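Local coordinates for core protein VP7 (Bluetongue virus, PDB 1BVP) that forms homotrimers that assemble as 260 capsomers on an inner VP3 scaffold, helping to form the viral core, and probably binds a host cell-surface receptor, at residues L9-M12 with R13-T17; N59-F62 with F63-L66; A265-F268 with N269-F273. All blocks are in the same frame, centred on the assembly; numbering follows the deposited sequence.

Contact 1 of 3, residues L9-M12 with R13-T17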
loop_
_atom_site.group_PDB
_atom_site.type_symbol
_atom_site.label_atom_id
_atom_site.label_comp_id
_atom_site.label_asym_id
_atom_site.label_seq_id
_atom_site.Cartn_x
_atom_site.Cartn_y
_atom_site.Cartn_z
ATOM N N LEU A 9 -9.786 9.608 -21.007
ATOM C CA LEU A 9 -8.873 8.584 -20.522
ATOM C C LEU A 9 -8.490 7.597 -21.627
ATOM O O LEU A 9 -7.300 7.228 -21.776
ATOM C CB LEU A 9 -9.586 7.835 -19.414
ATOM C CG LEU A 9 -8.826 7.185 -18.272
ATOM C CD1 LEU A 9 -7.940 8.233 -17.617
ATOM C CD2 LEU A 9 -9.865 6.685 -17.292
ATOM N N THR A 10 -9.509 7.131 -22.358
ATOM C CA THR A 10 -9.326 6.208 -23.480
ATOM C C THR A 10 -8.404 6.796 -24.538
ATOM O O THR A 10 -7.447 6.146 -24.970
ATOM C CB THR A 10 -10.630 5.909 -24.156
ATOM O OG1 THR A 10 -11.471 5.193 -23.257
ATOM C CG2 THR A 10 -10.382 5.045 -25.374
ATOM N N VAL A 11 -8.673 8.037 -24.933
ATOM C CA VAL A 11 -7.853 8.706 -25.938
ATOM C C VAL A 11 -6.423 8.928 -25.505
ATOM O O VAL A 11 -5.483 8.726 -26.303
ATOM C CB VAL A 11 -8.444 10.042 -26.328
ATOM C CG1 VAL A 11 -7.543 10.734 -27.287
ATOM C CG2 VAL A 11 -9.851 9.838 -26.893
ATOM N N MET A 12 -6.244 9.372 -24.254
ATOM C CA MET A 12 -4.891 9.620 -23.740
ATOM C C MET A 12 -4.093 8.342 -23.636
ATOM O O MET A 12 -2.920 8.332 -24.001
ATOM C CB MET A 12 -4.898 10.311 -22.397
ATOM C CG MET A 12 -5.589 11.648 -22.378
ATOM S SD MET A 12 -5.181 12.483 -20.806
ATOM C CE MET A 12 -6.397 11.841 -19.729
ATOM N N ARG A 13 -4.712 7.251 -23.172
ATOM C CA ARG A 13 -3.952 5.999 -23.070
ATOM C C ARG A 13 -3.555 5.481 -24.466
ATOM O O ARG A 13 -2.502 4.868 -24.627
ATOM C CB ARG A 13 -4.696 4.935 -22.252
ATOM C CG ARG A 13 -5.080 5.357 -20.852
ATOM C CD ARG A 13 -5.796 4.249 -20.022
ATOM N NE ARG A 13 -4.847 3.325 -19.408
ATOM C CZ ARG A 13 -4.810 1.997 -19.606
ATOM N NH1 ARG A 13 -5.694 1.389 -20.408
ATOM N NH2 ARG A 13 -3.845 1.264 -19.032
ATOM N N ALA A 14 -4.379 5.770 -25.475
ATOM C CA ALA A 14 -4.115 5.370 -26.860
ATOM C C ALA A 14 -2.917 6.164 -27.378
ATOM O O ALA A 14 -2.032 5.623 -28.057
ATOM C CB ALA A 14 -5.332 5.656 -27.717
ATOM N N CYS A 15 -2.883 7.460 -27.078
ATOM C CA CYS A 15 -1.764 8.255 -27.547
ATOM C C CYS A 15 -0.441 7.799 -26.923
ATOM O O CYS A 15 0.614 7.948 -27.534
ATOM C CB CYS A 15 -1.981 9.723 -27.233
ATOM S SG CYS A 15 -3.325 10.495 -28.078
ATOM N N ALA A 16 -0.479 7.249 -25.710
ATOM C CA ALA A 16 0.752 6.800 -25.044
ATOM C C ALA A 16 1.305 5.568 -25.719
ATOM O O ALA A 16 2.341 5.054 -25.331
ATOM C CB ALA A 16 0.498 6.509 -23.593
ATOM N N THR A 17 0.557 5.060 -26.685
ATOM C CA THR A 17 0.931 3.892 -27.462
ATOM C C THR A 17 1.917 4.267 -28.575
ATOM O O THR A 17 2.744 3.461 -28.982
ATOM C CB THR A 17 -0.342 3.322 -28.062
ATOM O OG1 THR A 17 -0.943 2.416 -27.131
ATOM C CG2 THR A 17 -0.096 2.660 -29.337
#

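Contact 2 of 3, residues N59-F62 with F63-L66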
loop_
_atom_site.group_PDB
_atom_site.type_symbol
_atom_site.label_atom_id
_atom_site.label_comp_id
_atom_site.label_asym_id
_atom_site.label_seq_id
_atom_site.Cartn_x
_atom_site.Cartn_y
_atom_site.Cartn_z
ATOM N N ASN A 59 3.781 18.019 -30.300
ATOM C CA ASN A 59 3.216 19.068 -29.468
ATOM C C ASN A 59 1.722 19.166 -29.698
ATOM O O ASN A 59 0.906 19.204 -28.764
ATOM C CB ASN A 59 3.840 20.403 -29.807
ATOM C CG ASN A 59 5.220 20.566 -29.238
ATOM O OD1 ASN A 59 5.676 19.785 -28.403
ATOM N ND2 ASN A 59 5.898 21.592 -29.681
ATOM N N GLU A 60 1.355 19.154 -30.966
ATOM C CA GLU A 60 -0.044 19.272 -31.349
ATOM C C GLU A 60 -0.894 18.129 -30.762
ATOM O O GLU A 60 -2.007 18.359 -30.275
ATOM C CB GLU A 60 -0.110 19.329 -32.873
ATOM C CG GLU A 60 -1.421 19.776 -33.428
ATOM C CD GLU A 60 -1.467 21.252 -33.690
ATOM O OE1 GLU A 60 -0.691 22.004 -33.013
ATOM O OE2 GLU A 60 -2.300 21.631 -34.575
ATOM N N MET A 61 -0.368 16.905 -30.778
ATOM C CA MET A 61 -1.113 15.775 -30.220
ATOM C C MET A 61 -1.189 15.908 -28.705
ATOM O O MET A 61 -2.238 15.645 -28.099
ATOM C CB MET A 61 -0.471 14.441 -30.567
ATOM C CG MET A 61 -1.294 13.283 -30.030
ATOM S SD MET A 61 -0.679 11.674 -30.514
ATOM C CE MET A 61 -1.816 11.402 -31.821
ATOM N N PHE A 62 -0.069 16.317 -28.100
ATOM C CA PHE A 62 -0.029 16.521 -26.668
ATOM C C PHE A 62 -1.046 17.592 -26.267
ATOM O O PHE A 62 -1.758 17.438 -25.262
ATOM C CB PHE A 62 1.351 16.925 -26.180
ATOM C CG PHE A 62 1.391 17.133 -24.699
ATOM C CD1 PHE A 62 1.332 16.039 -23.837
ATOM C CD2 PHE A 62 1.350 18.417 -24.163
ATOM C CE1 PHE A 62 1.219 16.218 -22.460
ATOM C CE2 PHE A 62 1.235 18.613 -22.788
ATOM C CZ PHE A 62 1.167 17.516 -21.932
ATOM N N PHE A 63 -1.139 18.669 -27.050
ATOM C CA PHE A 63 -2.101 19.711 -26.735
ATOM C C PHE A 63 -3.513 19.192 -26.805
ATOM O O PHE A 63 -4.373 19.642 -26.055
ATOM C CB PHE A 63 -1.942 20.896 -27.645
ATOM C CG PHE A 63 -0.645 21.619 -27.469
ATOM C CD1 PHE A 63 0.041 21.576 -26.254
ATOM C CD2 PHE A 63 -0.100 22.356 -28.522
ATOM C CE1 PHE A 63 1.248 22.257 -26.095
ATOM C CE2 PHE A 63 1.105 23.035 -28.366
ATOM C CZ PHE A 63 1.783 22.990 -27.159
ATOM N N MET A 64 -3.745 18.191 -27.656
ATOM C CA MET A 64 -5.082 17.616 -27.786
ATOM C C MET A 64 -5.396 16.873 -26.494
ATOM O O MET A 64 -6.503 16.927 -25.981
ATOM C CB MET A 64 -5.146 16.651 -28.973
ATOM C CG MET A 64 -6.486 15.971 -29.068
ATOM S SD MET A 64 -6.567 14.657 -30.242
ATOM C CE MET A 64 -5.436 13.389 -29.564
ATOM N N CYS A 65 -4.402 16.172 -25.973
ATOM C CA CYS A 65 -4.560 15.438 -24.732
ATOM C C CYS A 65 -4.764 16.397 -23.558
ATOM O O CYS A 65 -5.654 16.184 -22.711
ATOM C CB CYS A 65 -3.340 14.605 -24.522
ATOM S SG CYS A 65 -3.334 13.196 -25.606
ATOM N N LEU A 66 -3.970 17.471 -23.530
ATOM C CA LEU A 66 -4.106 18.485 -22.496
ATOM C C LEU A 66 -5.531 19.054 -22.521
ATOM O O LEU A 66 -6.195 19.152 -21.485
ATOM C CB LEU A 66 -3.083 19.585 -22.714
ATOM C CG LEU A 66 -2.992 20.722 -21.686
ATOM C CD1 LEU A 66 -2.982 20.212 -20.265
ATOM C CD2 LEU A 66 -1.715 21.499 -21.963
#

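Contact 3 of 3, residues A265-F268 with N269-F273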
loop_
_atom_site.group_PDB
_atom_site.type_symbol
_atom_site.label_atom_id
_atom_site.label_comp_id
_atom_site.label_asym_id
_atom_site.label_seq_id
_atom_site.Cartn_x
_atom_site.Cartn_y
_atom_site.Cartn_z
ATOM N N ALA A 265 0.536 5.544 -5.904
ATOM C CA ALA A 265 1.426 5.504 -7.051
ATOM C C ALA A 265 1.016 6.556 -8.087
ATOM O O ALA A 265 1.881 7.123 -8.774
ATOM C CB ALA A 265 1.415 4.143 -7.642
ATOM N N GLU A 266 -0.294 6.831 -8.204
ATOM C CA GLU A 266 -0.772 7.853 -9.153
ATOM C C GLU A 266 -0.362 9.241 -8.675
ATOM O O GLU A 266 0.129 10.079 -9.458
ATOM C CB GLU A 266 -2.298 7.796 -9.301
ATOM C CG GLU A 266 -2.811 6.452 -9.814
ATOM C CD GLU A 266 -2.033 5.935 -11.047
ATOM O OE1 GLU A 266 -1.805 6.718 -12.013
ATOM O OE2 GLU A 266 -1.691 4.730 -11.071
ATOM N N ILE A 267 -0.617 9.499 -7.394
ATOM C CA ILE A 267 -0.224 10.752 -6.775
ATOM C C ILE A 267 1.279 10.960 -6.967
ATOM O O ILE A 267 1.723 12.040 -7.368
ATOM C CB ILE A 267 -0.561 10.748 -5.271
ATOM C CG1 ILE A 267 -2.063 10.959 -5.108
ATOM C CG2 ILE A 267 0.170 11.912 -4.571
ATOM C CD1 ILE A 267 -2.595 10.635 -3.794
ATOM N N PHE A 268 2.067 9.923 -6.711
ATOM C CA PHE A 268 3.518 10.027 -6.890
ATOM C C PHE A 268 3.900 10.429 -8.319
ATOM O O PHE A 268 4.809 11.227 -8.532
ATOM C CB PHE A 268 4.213 8.707 -6.542
ATOM C CG PHE A 268 5.687 8.726 -6.820
ATOM C CD1 PHE A 268 6.543 9.516 -6.066
ATOM C CD2 PHE A 268 6.226 7.989 -7.874
ATOM C CE1 PHE A 268 7.918 9.572 -6.362
ATOM C CE2 PHE A 268 7.592 8.040 -8.179
ATOM C CZ PHE A 268 8.438 8.838 -7.417
ATOM N N ASN A 269 3.248 9.796 -9.285
ATOM C CA ASN A 269 3.488 10.070 -10.684
ATOM C C ASN A 269 3.202 11.534 -11.015
ATOM O O ASN A 269 3.987 12.168 -11.698
ATOM C CB ASN A 269 2.617 9.158 -11.546
ATOM C CG ASN A 269 2.989 9.222 -13.031
ATOM O OD1 ASN A 269 2.116 9.246 -13.904
ATOM N ND2 ASN A 269 4.289 9.274 -13.316
ATOM N N VAL A 270 2.066 12.053 -10.554
ATOM C CA VAL A 270 1.666 13.454 -10.783
ATOM C C VAL A 270 2.660 14.461 -10.198
ATOM O O VAL A 270 2.972 15.466 -10.823
ATOM C CB VAL A 270 0.308 13.754 -10.107
ATOM C CG1 VAL A 270 0.037 15.241 -10.105
ATOM C CG2 VAL A 270 -0.820 12.949 -10.755
ATOM N N TYR A 271 3.140 14.209 -8.983
ATOM C CA TYR A 271 4.058 15.147 -8.344
ATOM C C TYR A 271 5.520 14.995 -8.683
ATOM O O TYR A 271 6.340 15.756 -8.199
ATOM C CB TYR A 271 3.829 15.197 -6.839
ATOM C CG TYR A 271 2.499 15.821 -6.451
ATOM C CD1 TYR A 271 2.325 17.198 -6.472
ATOM C CD2 TYR A 271 1.401 15.031 -6.096
ATOM C CE1 TYR A 271 1.083 17.792 -6.158
ATOM C CE2 TYR A 271 0.151 15.618 -5.778
ATOM C CZ TYR A 271 0.015 16.995 -5.815
ATOM O OH TYR A 271 -1.196 17.578 -5.496
ATOM N N SER A 272 5.860 14.026 -9.518
ATOM C CA SER A 272 7.248 13.882 -9.938
ATOM C C SER A 272 7.608 15.089 -10.784
ATOM O O SER A 272 6.757 15.735 -11.442
ATOM C CB SER A 272 7.466 12.623 -10.735
ATOM O OG SER A 272 7.346 11.541 -9.862
ATOM N N PHE A 273 8.896 15.360 -10.783
ATOM C CA PHE A 273 9.431 16.510 -11.464
ATOM C C PHE A 273 9.386 16.440 -12.985
ATOM O O PHE A 273 8.784 17.320 -13.617
ATOM C CB PHE A 273 10.864 16.727 -10.964
ATOM C CG PHE A 273 11.558 17.894 -11.599
ATOM C CD1 PHE A 273 11.035 19.197 -11.462
ATOM C CD2 PHE A 273 12.733 17.700 -12.334
ATOM C CE1 PHE A 273 11.674 20.302 -12.051
ATOM C CE2 PHE A 273 13.389 18.792 -12.936
ATOM C CZ PHE A 273 12.849 20.102 -12.785
#

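Contact 1 of 3, residues L9-M12 with R13-T17
A first torsion that sets C15 SG opposite its own carbonyl carbon and beside its backbone N (chi1 -66°) swings the thiol back along the helix toward V11, and the same choice in R13 (chi1 -56°) lays its CG back over the preceding turn, beside the carbonyl oxygen of L9. SG of C15 comes to 4.3 Å from CG1 of V11, a light apolar touch one helical turn apart. The R13 chain then runs straight through chi2 and bends at chi3, which carries the guanidinium away from L9-M12 toward the second subunit; there NH1 makes a long, weak ion pair with E104 of that subunit. Beneath these side chains runs a ladder of four successive i to i+4 backbone bonds, from R13 N to L9 O (2.9 Å) through A16 N to M12 O (3.2 Å), which continues close to the end of the helix. T10 keeps its hydroxyl occupied through A6 O and T102 N, while L9 and M12 pack on helix 304-323. Together these features make the C-terminal part of a largely buried helix packed among other helices of the helical domain of VP7, with its R13 side set against a neighbouring subunit of the trimer.

Contact 2 of 3, residues N59-F62 with F63-L66
Mid-helix backbone geometry runs unbroken from N59 to L66, with i to i+4 bonds that include F63 N to N59 O at 2.7 Å and L66 N to F62 O at 2.8 Å, both nearly straight on from their carbonyls. With CG beside the backbone N (chi1 -66°), the F63 ring folds back over the preceding turn, and N59 O stands 3.1 Å above one of its faces, offset toward the rim. That oxygen therefore meets both an amide N-H and the ring of the same residue, while CE2 of F63 reaches N59 CB at 4.1 Å. F62 turns the other way, its CG opposite the backbone N, and the two phenylalanine side chains cross at about a right angle, with CD2 of F62 4.0 Å from CD1 of F63. Farther out, CE2 of F62 meets CD2 of L66 at 4.2 Å. On another side of the helix M61 and M64 run side by side in the same direction, CG of M61 4.2 Å from CE of M64, and lean toward helices 2-15 and 27-44. N59 OD1 is held by E326 N, and F63 meets F327 edge-to-face. The chemistry is thus dispersion between aromatic, thioether and aliphatic groups laid over a hydrogen-bonded helical backbone, consistent with a helix whose buried side is mainly apolar, with N59 and E60 at its more exposed margin.

Contact 3 of 3, residues A265-F268 with N269-F273
Helix 263-271 runs toward its C-terminal end here: three i to i+4 backbone bonds, N269 N to A265 O at 3.0 Å, V270 N to E266 O at 3.0 Å and Y271 N to I267 O at 3.1 Å, lead to S272, whose backbone has left the helical conformation (psi 155°). At that exit a side chain bonds to the preceding turn. S272 OG, placed beside its own backbone N (chi1 -70°), donates to F268 O at 2.9 Å, approaching from 31° out of the carbonyl plane. The same hydroxyl oxygen lies over one face of the F268 ring, offset toward the rim and 3.8 Å from CZ, so the serine is set against both the carbonyl and the ring of one residue. On the neighbouring flank of the same turn, I267 and Y271 extend side by side in the same direction. CG2 of I267 touches the tyrosine ring at CD2, 3.7 Å away, while I267 O lies at the edge of that ring, near its plane. The phenol reaches past this pairing to bond P292 O. E266 leads outward, where its OE1 hydrogen-bonds S314 OG of helix 304-323 and forms a salt bridge with R111 of the second subunit. This helix end is therefore wedged between helix 304-323, which E266, N269 and V270 touch, and helix 276-286, which meets Y271, while F268 packs on G120 of the second subunit.

From the N terminus the chain passes contact 1 at the end of helix 2-15, contact 2 in the middle of helix 55-73, and much later contact 3 at the end of helix 263-271, after the strand-rich part of the chain. Each is local and closes only a helical turn, so the three follow in series and none encloses or crosses another. Contacts 1 and 2 touch directly: C15 SG packs 3.7 Å from C65 SG, joining helices 2-15 and 55-73. Contact 3 touches neither, its centre about 18 Å from that of contact 1, but helix 304-323 packs on all three, and contacts 1 and 3 both meet the second subunit.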